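Local coordinates for protein quinone oxidoreductase 1 (PDB 1QOR) that catalyses the NADPH-dependent reduction of quinones to 1,4-benzosemiquinones, working as a homodimer of the zinc-containing alcohol dehydrogenase family, at residues Ala107-Ala112 / Glu116-Ser121; Cys158-Ala163 / Asn281-Leu286. One frame throughout, in Å; residues are numbered along the deposited sequence.

Contact 1: residues Ala107-Ala112 / Glu116-Ser121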
ATOM      1  N   ALA A 107      -4.632 -30.521   5.521  1.00 31.80           N
ATOM      2  CA  ALA A 107      -4.389 -30.624   6.955  1.00 31.67           C
ATOM      3  C   ALA A 107      -5.230 -31.751   7.566  1.00 31.71           C
ATOM      4  O   ALA A 107      -6.390 -32.008   7.147  1.00 30.89           O
ATOM      5  CB  ALA A 107      -4.691 -29.289   7.658  1.00 31.81           C
ATOM      6  N   ILE A 108      -4.620 -32.462   8.513  1.00 32.13           N
ATOM      7  CA  ILE A 108      -5.313 -33.544   9.198  1.00 33.53           C
ATOM      8  C   ILE A 108      -6.308 -32.912  10.172  1.00 33.08           C
ATOM      9  O   ILE A 108      -5.926 -32.138  11.039  1.00 32.53           O
ATOM     10  CB  ILE A 108      -4.351 -34.398  10.034  1.00 34.72           C
ATOM     11  CG1 ILE A 108      -3.217 -34.965   9.161  1.00 35.52           C
ATOM     12  CG2 ILE A 108      -5.158 -35.486  10.781  1.00 35.16           C
ATOM     13  CD1 ILE A 108      -3.652 -36.047   8.179  1.00 37.46           C
ATOM     14  N   LEU A 109      -7.574 -33.246  10.017  1.00 32.74           N
ATOM     15  CA  LEU A 109      -8.634 -32.721  10.861  1.00 33.82           C
ATOM     16  C   LEU A 109      -8.671 -33.327  12.271  1.00 34.52           C
ATOM     17  O   LEU A 109      -8.512 -34.535  12.425  1.00 36.42           O
ATOM     18  CB  LEU A 109      -9.968 -33.049  10.220  1.00 33.10           C
ATOM     19  CG  LEU A 109     -10.801 -31.972   9.589  1.00 33.90           C
ATOM     20  CD1 LEU A 109     -12.221 -32.543   9.471  1.00 33.31           C
ATOM     21  CD2 LEU A 109     -10.795 -30.733  10.457  1.00 33.53           C
ATOM     22  N   PRO A 110      -8.804 -32.497  13.321  1.00 34.22           N
ATOM     23  CA  PRO A 110      -8.861 -33.132  14.638  1.00 32.86           C
ATOM     24  C   PRO A 110     -10.262 -33.769  14.761  1.00 32.04           C
ATOM     25  O   PRO A 110     -11.248 -33.258  14.223  1.00 30.76           O
ATOM     26  CB  PRO A 110      -8.719 -31.944  15.589  1.00 34.01           C
ATOM     27  CG  PRO A 110      -7.944 -30.902  14.742  1.00 33.50           C
ATOM     28  CD  PRO A 110      -8.659 -31.033  13.444  1.00 33.67           C
ATOM     29  N   ALA A 111     -10.351 -34.849  15.526  1.00 32.40           N
ATOM     30  CA  ALA A 111     -11.602 -35.570  15.735  1.00 31.45           C
ATOM     31  C   ALA A 111     -12.743 -34.676  16.137  1.00 31.16           C
ATOM     32  O   ALA A 111     -13.868 -34.878  15.693  1.00 32.06           O
ATOM     33  CB  ALA A 111     -11.417 -36.646  16.785  1.00 32.01           C
ATOM     34  N   ALA A 112     -12.464 -33.678  16.963  1.00 30.45           N
ATOM     35  CA  ALA A 112     -13.506 -32.776  17.444  1.00 30.31           C
ATOM     36  C   ALA A 112     -14.133 -31.893  16.380  1.00 30.35           C
ATOM     37  O   ALA A 112     -15.129 -31.191  16.627  1.00 29.89           O
ATOM     38  CB  ALA A 112     -12.947 -31.907  18.539  1.00 30.36           C
ATOM     39  N   GLU A 116     -18.441 -30.802   8.084  1.00 30.43           N
ATOM     40  CA  GLU A 116     -19.242 -29.625   7.760  1.00 30.12           C
ATOM     41  C   GLU A 116     -18.672 -28.363   8.417  1.00 29.59           C
ATOM     42  O   GLU A 116     -18.797 -27.263   7.862  1.00 28.57           O
ATOM     43  CB  GLU A 116     -20.677 -29.816   8.219  1.00 32.50           C
ATOM     44  CG  GLU A 116     -21.399 -30.975   7.553  1.00 37.12           C
ATOM     45  CD  GLU A 116     -22.926 -30.840   7.608  1.00 39.95           C
ATOM     46  OE1 GLU A 116     -23.443 -30.029   8.415  1.00 41.27           O
ATOM     47  OE2 GLU A 116     -23.613 -31.540   6.822  1.00 42.68           O
ATOM     48  N   GLN A 117     -18.062 -28.516   9.600  1.00 27.95           N
ATOM     49  CA  GLN A 117     -17.478 -27.375  10.304  1.00 28.16           C
ATOM     50  C   GLN A 117     -16.209 -26.955   9.619  1.00 26.66           C
ATOM     51  O   GLN A 117     -15.898 -25.765   9.542  1.00 26.30           O
ATOM     52  CB  GLN A 117     -17.111 -27.708  11.746  1.00 29.07           C
ATOM     53  CG  GLN A 117     -18.272 -27.808  12.682  1.00 32.68           C
ATOM     54  CD  GLN A 117     -17.822 -28.262  14.062  1.00 36.27           C
ATOM     55  OE1 GLN A 117     -17.104 -29.266  14.207  1.00 37.10           O
ATOM     56  NE2 GLN A 117     -18.192 -27.494  15.080  1.00 37.77           N
ATOM     57  N   ALA A 118     -15.461 -27.954   9.169  1.00 25.42           N
ATOM     58  CA  ALA A 118     -14.193 -27.741   8.498  1.00 24.48           C
ATOM     59  C   ALA A 118     -14.378 -27.031   7.148  1.00 23.81           C
ATOM     60  O   ALA A 118     -13.727 -26.014   6.890  1.00 24.00           O
ATOM     61  CB  ALA A 118     -13.475 -29.065   8.337  1.00 24.21           C
ATOM     62  N   ALA A 119     -15.311 -27.507   6.331  1.00 22.49           N
ATOM     63  CA  ALA A 119     -15.568 -26.904   5.025  1.00 22.36           C
ATOM     64  C   ALA A 119     -16.283 -25.544   5.141  1.00 22.85           C
ATOM     65  O   ALA A 119     -16.420 -24.801   4.141  1.00 22.98           O
ATOM     66  CB  ALA A 119     -16.401 -27.862   4.149  1.00 21.36           C
ATOM     67  N   ALA A 120     -16.816 -25.236   6.324  1.00 21.05           N
ATOM     68  CA  ALA A 120     -17.495 -23.962   6.500  1.00 20.06           C
ATOM     69  C   ALA A 120     -16.469 -22.869   6.906  1.00 20.14           C
ATOM     70  O   ALA A 120     -16.709 -21.650   6.760  1.00 19.60           O
ATOM     71  CB  ALA A 120     -18.571 -24.096   7.618  1.00 17.86           C
ATOM     72  N   SER A 121     -15.289 -23.296   7.333  1.00 19.94           N
ATOM     73  CA  SER A 121     -14.383 -22.332   7.900  1.00 19.55           C
ATOM     74  C   SER A 121     -12.917 -22.424   7.602  1.00 19.00           C
ATOM     75  O   SER A 121     -12.160 -21.585   8.110  1.00 18.01           O
ATOM     76  CB  SER A 121     -14.509 -22.493   9.415  1.00 20.79           C
ATOM     77  OG  SER A 121     -14.044 -23.804   9.762  1.00 21.58           O
TER
HETATM   78  O   HOH W   1     -18.200 -31.095  16.022  0.44 23.44           O
HETATM   79  O   HOH W   2     -15.975 -28.576  17.174  0.69 38.33           O

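Contact 2: residues Cys158-Ala163 / Asn281-Leu286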
ATOM      1  N   CYS A 158     -15.601 -11.383  13.184  1.00 18.09           N
ATOM      2  CA  CYS A 158     -16.224 -10.858  14.407  1.00 19.33           C
ATOM      3  C   CYS A 158     -15.781 -11.637  15.696  1.00 19.44           C
ATOM      4  O   CYS A 158     -15.350 -11.037  16.683  1.00 20.12           O
ATOM      5  CB  CYS A 158     -17.734 -10.934  14.257  1.00 17.67           C
ATOM      6  SG  CYS A 158     -18.422  -9.713  13.161  1.00 20.50           S
ATOM      7  N   GLN A 159     -15.807 -12.973  15.620  1.00 19.90           N
ATOM      8  CA  GLN A 159     -15.495 -13.854  16.721  1.00 18.24           C
ATOM      9  C   GLN A 159     -14.048 -13.855  17.039  1.00 20.87           C
ATOM     10  O   GLN A 159     -13.670 -13.895  18.222  1.00 20.88           O
ATOM     11  CB  GLN A 159     -16.005 -15.251  16.412  1.00 19.02           C
ATOM     12  CG  GLN A 159     -17.498 -15.257  16.083  1.00 20.32           C
ATOM     13  CD  GLN A 159     -18.059 -16.638  15.803  1.00 23.12           C
ATOM     14  OE1 GLN A 159     -18.283 -17.428  16.738  1.00 21.74           O
ATOM     15  NE2 GLN A 159     -18.305 -16.948  14.500  1.00 22.35           N
ATOM     16  N   TRP A 160     -13.204 -13.811  15.999  1.00 21.00           N
ATOM     17  CA  TRP A 160     -11.763 -13.766  16.232  1.00 20.62           C
ATOM     18  C   TRP A 160     -11.349 -12.404  16.847  1.00 20.06           C
ATOM     19  O   TRP A 160     -10.550 -12.365  17.793  1.00 18.92           O
ATOM     20  CB  TRP A 160     -10.976 -14.066  14.947  1.00 20.21           C
ATOM     21  CG  TRP A 160      -9.654 -14.651  15.240  1.00 19.91           C
ATOM     22  CD1 TRP A 160      -8.790 -14.293  16.254  1.00 20.01           C
ATOM     23  CD2 TRP A 160      -9.013 -15.729  14.524  1.00 20.25           C
ATOM     24  NE1 TRP A 160      -7.647 -15.087  16.200  1.00 21.02           N
ATOM     25  CE2 TRP A 160      -7.762 -15.968  15.150  1.00 20.00           C
ATOM     26  CE3 TRP A 160      -9.379 -16.516  13.420  1.00 20.06           C
ATOM     27  CZ2 TRP A 160      -6.877 -16.963  14.706  1.00 20.93           C
ATOM     28  CZ3 TRP A 160      -8.508 -17.506  12.981  1.00 19.58           C
ATOM     29  CH2 TRP A 160      -7.268 -17.721  13.625  1.00 20.98           C
ATOM     30  N   ALA A 161     -11.922 -11.310  16.339  1.00 20.50           N
ATOM     31  CA  ALA A 161     -11.621  -9.975  16.863  1.00 21.98           C
ATOM     32  C   ALA A 161     -11.989  -9.912  18.368  1.00 23.77           C
ATOM     33  O   ALA A 161     -11.201  -9.421  19.195  1.00 23.98           O
ATOM     34  CB  ALA A 161     -12.351  -8.939  16.091  1.00 20.17           C
ATOM     35  N   LYS A 162     -13.178 -10.399  18.719  1.00 25.19           N
ATOM     36  CA  LYS A 162     -13.611 -10.456  20.114  1.00 26.91           C
ATOM     37  C   LYS A 162     -12.618 -11.278  20.947  1.00 27.36           C
ATOM     38  O   LYS A 162     -12.146 -10.826  21.984  1.00 28.38           O
ATOM     39  CB  LYS A 162     -14.979 -11.114  20.190  1.00 29.18           C
ATOM     40  CG  LYS A 162     -15.532 -11.266  21.568  1.00 32.66           C
ATOM     41  CD  LYS A 162     -16.946 -11.831  21.472  1.00 38.30           C
ATOM     42  CE  LYS A 162     -17.356 -12.630  22.722  1.00 42.01           C
ATOM     43  NZ  LYS A 162     -18.763 -13.180  22.583  1.00 44.07           N
ATOM     44  N   ALA A 163     -12.266 -12.470  20.485  1.00 26.46           N
ATOM     45  CA  ALA A 163     -11.325 -13.273  21.224  1.00 26.28           C
ATOM     46  C   ALA A 163     -10.009 -12.528  21.457  1.00 27.74           C
ATOM     47  O   ALA A 163      -9.322 -12.764  22.446  1.00 28.64           O
ATOM     48  CB  ALA A 163     -11.075 -14.586  20.486  1.00 26.57           C
ATOM     49  N   ASN A 281      -3.308 -24.872  13.297  1.00 25.82           N
ATOM     50  CA  ASN A 281      -3.250 -25.153  14.718  1.00 27.08           C
ATOM     51  C   ASN A 281      -3.998 -24.077  15.484  1.00 26.75           C
ATOM     52  O   ASN A 281      -4.801 -24.381  16.373  1.00 28.63           O
ATOM     53  CB  ASN A 281      -1.800 -25.319  15.181  1.00 27.02           C
ATOM     54  CG  ASN A 281      -1.210 -26.626  14.707  1.00 28.02           C
ATOM     55  OD1 ASN A 281      -1.937 -27.553  14.350  1.00 29.83           O
ATOM     56  ND2 ASN A 281       0.092 -26.700  14.660  1.00 28.63           N
ATOM     57  N   GLU A 282      -3.777 -22.828  15.115  1.00 25.52           N
ATOM     58  CA  GLU A 282      -4.486 -21.735  15.758  1.00 25.40           C
ATOM     59  C   GLU A 282      -6.004 -21.874  15.523  1.00 25.04           C
ATOM     60  O   GLU A 282      -6.792 -21.967  16.473  1.00 24.64           O
ATOM     61  CB  GLU A 282      -4.015 -20.399  15.180  1.00 25.31           C
ATOM     62  CG  GLU A 282      -2.571 -20.174  15.420  1.00 26.37           C
ATOM     63  CD  GLU A 282      -2.277 -20.076  16.887  1.00 27.69           C
ATOM     64  OE1 GLU A 282      -3.191 -19.639  17.628  1.00 27.68           O
ATOM     65  OE2 GLU A 282      -1.133 -20.404  17.287  1.00 28.27           O
ATOM     66  N   LEU A 283      -6.393 -21.857  14.254  1.00 22.85           N
ATOM     67  CA  LEU A 283      -7.779 -21.964  13.858  1.00 23.19           C
ATOM     68  C   LEU A 283      -8.518 -23.131  14.524  1.00 23.05           C
ATOM     69  O   LEU A 283      -9.615 -22.980  15.058  1.00 23.84           O
ATOM     70  CB  LEU A 283      -7.857 -22.102  12.316  1.00 21.72           C
ATOM     71  CG  LEU A 283      -9.245 -22.294  11.733  1.00 21.77           C
ATOM     72  CD1 LEU A 283     -10.161 -21.106  12.072  1.00 22.48           C
ATOM     73  CD2 LEU A 283      -9.168 -22.519  10.234  1.00 23.06           C
ATOM     74  N   PHE A 284      -7.940 -24.314  14.421  1.00 24.06           N
ATOM     75  CA  PHE A 284      -8.561 -25.515  14.955  1.00 25.11           C
ATOM     76  C   PHE A 284      -8.743 -25.435  16.458  1.00 24.97           C
ATOM     77  O   PHE A 284      -9.726 -25.947  16.988  1.00 24.92           O
ATOM     78  CB  PHE A 284      -7.712 -26.762  14.640  1.00 25.09           C
ATOM     79  CG  PHE A 284      -7.724 -27.169  13.191  1.00 26.58           C
ATOM     80  CD1 PHE A 284      -8.725 -26.718  12.329  1.00 24.35           C
ATOM     81  CD2 PHE A 284      -6.751 -28.055  12.703  1.00 26.58           C
ATOM     82  CE1 PHE A 284      -8.766 -27.141  11.023  1.00 24.36           C
ATOM     83  CE2 PHE A 284      -6.788 -28.485  11.375  1.00 26.26           C
ATOM     84  CZ  PHE A 284      -7.805 -28.025  10.542  1.00 25.03           C
ATOM     85  N   SER A 285      -7.783 -24.841  17.146  1.00 23.73           N
ATOM     86  CA  SER A 285      -7.910 -24.800  18.569  1.00 25.08           C
ATOM     87  C   SER A 285      -9.029 -23.845  19.008  1.00 24.97           C
ATOM     88  O   SER A 285      -9.730 -24.129  19.958  1.00 24.41           O
ATOM     89  CB  SER A 285      -6.557 -24.526  19.228  1.00 25.15           C
ATOM     90  OG  SER A 285      -6.205 -23.175  19.077  1.00 30.40           O
ATOM     91  N   LEU A 286      -9.309 -22.828  18.197  1.00 25.40           N
ATOM     92  CA  LEU A 286     -10.340 -21.839  18.488  1.00 25.14           C
ATOM     93  C   LEU A 286     -11.737 -22.372  18.210  1.00 25.60           C
ATOM     94  O   LEU A 286     -12.702 -21.963  18.861  1.00 25.43           O
ATOM     95  CB  LEU A 286     -10.091 -20.584  17.664  1.00 25.06           C
ATOM     96  CG  LEU A 286      -9.485 -19.287  18.253  1.00 27.64           C
ATOM     97  CD1 LEU A 286      -8.897 -19.368  19.665  1.00 25.60           C
ATOM     98  CD2 LEU A 286      -8.472 -18.755  17.250  1.00 27.24           C
TER

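Contact 1: residues Ala107-Ala112 / Glu116-Ser121
Leu-109 and Ala-118 make the apolar half of this contact, and a pair of waters between Ala-112 and Gln-117 makes the polar half. Leu-109 sits just past the end of strand 106-108 and directs its CB toward the helix. From there CG comes to 4.1 Å of the Ala-118 CB, and the branch then forks around that methyl: CD2 lies 3.8 Å and CD1 3.9 Å from Ala-118 CB. Both leucine methyls thus rest on one alanine methyl. Chi1 of Leu-109, -108°, is off a staggered value and goes with this nearly even placing of the two methyls.

Further along, Ala-112 faces Gln-117 across a gap bridged by water, and no direct hydrogen bond spans it. The carbonyl O of Ala-112 takes a hydrogen from each of two waters. One water also donates to Gln-117 OE1, over 2.8 Å; the other accepts from Gln-117 NE2 at 3.2 Å. The amide of Gln-117 therefore uses both its ends, reaching out on a chain extended beyond CG (chi2 175°). Its OE1 additionally accepts from the backbone N of Ser-114, which ties the amide to the helix start. One turn on, Ser-121 OG donates to the carbonyl O of Gln-117 over 2.7 Å, a bond within the helix.

The contact lies across the short connection from strand 106-108 into helix 115-135. Val-86 of strand 84-87 touches both Leu-109 and Ala-118, Phe-284 of helix 273-288 packs on Leu-109, and Leu-324 of strand 324-326 meets Glu-116 and Ala-119.

Contact 2: residues Cys158-Ala163 / Asn281-Leu286
Segments 158-163 and 281-286, of helices 152-164 and 273-288, run almost perpendicular, at 91°, with their axes 12.5 Å apart, a separation bridged by the indole of Trp-160. CG of this tryptophan lies anti to the backbone N (chi1 -153°), which carries the ring out from its helix toward the other one. There Leu-286 meets it over one face: CD2 stands 3.8 Å from the centroid of the six-membered ring of Trp-160 and 25° off the ring normal, a CH-pi contact displaced toward the rim. The closest ring atom is CZ2, 3.5 Å from Leu-286 CD2. Leu-283, one turn earlier on the same helix, brings its CD1 obliquely to the outer end of the indole, 4.1 Å from Trp-160 CZ3. At the ring edge, near its plane, the CB of Glu-282 lies 4.5 Å from Trp-160 CH2, a loose contact. Both leucine side chains cross the tryptophan at about a right angle.

No hydrogen bond joins the two segments; the indole, two leucine methyls and the CB of Glu-282 carry the contact. Within the second helix, the carbonyl O of Glu-282 accepts from Leu-286 N and also from Ser-285 OG, the latter over 2.9 Å. Val-128 of helix 115-135 and Ile-292 add further apolar partners to the indole.

Helix 152-164 links parallel strands 143-146 and 167-172, a beta-alpha-beta crossover of the Rossmann-type nucleotide-binding domain. The contact is packing near the cofactor site: the Trp-160 side chain is about 9 Å from those of NADP(+)-binding Val-153 and Tyr-130.

Overall arrangement
The centres of the two contacts lie about 14 Å apart, and helices 115-135 and 273-288 join them. Phe-284 extends from segment 281-286 to segment 107-112, with CD2 3.6 Å from Pro-110 CD, and Leu-283 CD2 packs near the carbonyl O of Ser-121. Each contact is partly buried and mixes interior side chains with exposed ones. Contact 1 is local, between neighbours in sequence, and couples a small apolar touch to a water-bridged polar rim. Contact 2 joins helices far apart in the chain and is carried by carbon atoms packed around one aromatic ring. Contact 1 lies away from the annotated sites, whereas contact 2 stands closer to the NADPH pocket.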